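Local coordinates for maintenance of ploidy protein MOB1 (Saccharomyces cerevisiae, PDB 2HJN), which binds and activates the DBF2 protein kinase, forming the kinase complex of the mitotic exit network that controls the release and activity of phosphatase CDC14, at residues H187-N190 / E191-L195. Numbering follows the deposited sequence.
With ZN (zinc ion), chain B.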
loop_
_atom_site.group_PDB
_atom_site.type_symbol
_atom_site.label_atom_id
_atom_site.label_comp_id
_atom_site.label_asym_id
_atom_site.label_seq_id
_atom_site.Cartn_x
_atom_site.Cartn_y
_atom_site.Cartn_z
ATOM N N HIS A 187 -6.626 -1.850 -15.824
ATOM C CA HIS A 187 -7.157 -3.131 -15.366
ATOM C C HIS A 187 -7.410 -3.338 -13.874
ATOM O O HIS A 187 -8.120 -4.291 -13.494
ATOM C CB HIS A 187 -6.361 -4.267 -16.046
ATOM C CG HIS A 187 -6.430 -4.169 -17.548
ATOM N ND1 HIS A 187 -7.550 -4.539 -18.251
ATOM C CD2 HIS A 187 -5.595 -3.600 -18.454
ATOM C CE1 HIS A 187 -7.366 -4.294 -19.536
ATOM N NE2 HIS A 187 -6.198 -3.694 -19.679
ATOM N N HIS A 188 -6.879 -2.444 -13.023
ATOM C CA HIS A 188 -7.093 -2.599 -11.564
ATOM C C HIS A 188 -7.610 -1.376 -10.816
ATOM O O HIS A 188 -7.543 -1.338 -9.590
ATOM C CB HIS A 188 -5.812 -3.162 -10.904
ATOM C CG HIS A 188 -5.423 -4.504 -11.459
ATOM N ND1 HIS A 188 -6.143 -5.649 -11.194
ATOM C CD2 HIS A 188 -4.498 -4.847 -12.386
ATOM C CE1 HIS A 188 -5.624 -6.661 -11.866
ATOM N NE2 HIS A 188 -4.615 -6.207 -12.594
ATOM N N PHE A 189 -8.103 -0.370 -11.526
ATOM C CA PHE A 189 -8.475 0.882 -10.810
ATOM C C PHE A 189 -9.583 0.681 -9.788
ATOM O O PHE A 189 -9.566 1.375 -8.770
ATOM C CB PHE A 189 -8.815 2.027 -11.753
ATOM C CG PHE A 189 -8.887 3.417 -11.092
ATOM C CD1 PHE A 189 -7.726 4.205 -10.923
ATOM C CD2 PHE A 189 -10.118 3.986 -10.712
ATOM C CE1 PHE A 189 -7.793 5.486 -10.317
ATOM C CE2 PHE A 189 -10.162 5.252 -10.099
ATOM C CZ PHE A 189 -9.017 6.003 -9.913
ATOM N N ASN A 190 -10.551 -0.188 -10.077
ATOM C CA ASN A 190 -11.646 -0.484 -9.107
ATOM C C ASN A 190 -11.161 -0.934 -7.730
ATOM O O ASN A 190 -11.803 -0.673 -6.717
ATOM C CB ASN A 190 -12.710 -1.495 -9.621
ATOM C CG ASN A 190 -12.129 -2.694 -10.427
ATOM O OD1 ASN A 190 -12.895 -3.370 -11.134
ATOM N ND2 ASN A 190 -10.805 -2.967 -10.328
ATOM N N GLU A 191 -10.013 -1.593 -7.719
ATOM C CA GLU A 191 -9.474 -2.199 -6.488
ATOM C C GLU A 191 -8.706 -1.133 -5.727
ATOM O O GLU A 191 -8.735 -1.087 -4.526
ATOM C CB GLU A 191 -8.617 -3.414 -6.847
ATOM C CG GLU A 191 -9.462 -4.671 -7.262
ATOM C CD GLU A 191 -9.030 -5.295 -8.591
ATOM O OE1 GLU A 191 -8.063 -4.826 -9.206
ATOM O OE2 GLU A 191 -9.661 -6.273 -9.040
ATOM N N ILE A 192 -8.060 -0.250 -6.461
ATOM C CA ILE A 192 -7.341 0.876 -5.911
ATOM C C ILE A 192 -8.372 1.771 -5.158
ATOM O O ILE A 192 -8.153 2.208 -4.021
ATOM C CB ILE A 192 -6.577 1.627 -7.068
ATOM C CG1 ILE A 192 -5.275 0.870 -7.508
ATOM C CG2 ILE A 192 -6.329 3.171 -6.746
ATOM C CD1 ILE A 192 -4.289 0.686 -6.315
ATOM N N LEU A 193 -9.498 2.000 -5.818
ATOM C CA LEU A 193 -10.652 2.739 -5.270
ATOM C C LEU A 193 -11.255 2.104 -4.009
ATOM O O LEU A 193 -11.513 2.796 -3.009
ATOM C CB LEU A 193 -11.733 2.836 -6.392
ATOM C CG LEU A 193 -12.764 3.962 -6.447
ATOM C CD1 LEU A 193 -12.098 5.297 -6.388
ATOM C CD2 LEU A 193 -13.602 3.849 -7.738
ATOM N N GLU A 194 -11.522 0.801 -4.055
ATOM C CA GLU A 194 -11.909 0.013 -2.837
ATOM C C GLU A 194 -11.013 0.285 -1.588
ATOM O O GLU A 194 -11.502 0.296 -0.442
ATOM C CB GLU A 194 -11.869 -1.476 -3.190
ATOM C CG GLU A 194 -12.392 -2.465 -2.149
ATOM C CD GLU A 194 -11.733 -3.892 -2.231
ATOM O OE1 GLU A 194 -11.517 -4.452 -1.120
ATOM O OE2 GLU A 194 -11.440 -4.450 -3.372
ATOM N N LEU A 195 -9.712 0.496 -1.827
ATOM C CA LEU A 195 -8.730 0.701 -0.759
ATOM C C LEU A 195 -8.458 2.193 -0.496
ATOM O O LEU A 195 -7.589 2.557 0.313
ATOM C CB LEU A 195 -7.441 -0.042 -1.113
ATOM C CG LEU A 195 -7.491 -1.582 -1.193
ATOM C CD1 LEU A 195 -6.207 -2.142 -1.801
ATOM C CD2 LEU A 195 -7.782 -2.169 0.214
HETATM ZN ZN ZN B . -3.541 -7.464 -13.835
#
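His188 and Glu191 meet where the chain leaves helix 165-187 and starts the short helix 189-194, with His188 at the N-cap position. His188 O accepts Glu191 N at 3.1 Å and takes a weak second bond from Ile192 N. Regular i to i+4 bonds follow, Leu193 N to Phe189 O at 3.0 Å and Glu194 N to Asn190 O at 3.1 Å. Across this first turn a rotation about the CB-CG bond of Glu191 (chi2 129°) brings its carboxylate back to the imidazole edge. His188 ND1 donates to Glu191 OE1 at 2.9 Å; the oxygen lies in the ring plane and uses its syn lone pair, and ring and carboxylate are nearly coplanar, 29° apart. The other ring nitrogen, His188 NE2, binds the zinc ion at 2.1 Å. This is the zinc site of the Mob1/phocein fold, completed by Cys101, Cys106 and His183; with zinc on one nitrogen and the second-shell carboxylate on the other, the ring is held against rotation, and the carboxylate would be expected to make NE2 a stronger donor to the metal. The Asn190 amide lies alongside the Glu191 carboxylate, with Asn190 ND2 3.4 Å from Glu191 CD. Elsewhere on the helix Phe189 CE2 touches Leu193 CD1 obliquely at 4.2 Å, and both side chains pack on Gln198 of helix 198-214. Glu194 OE1 is hydrogen-bonded to His30 of the second subunit.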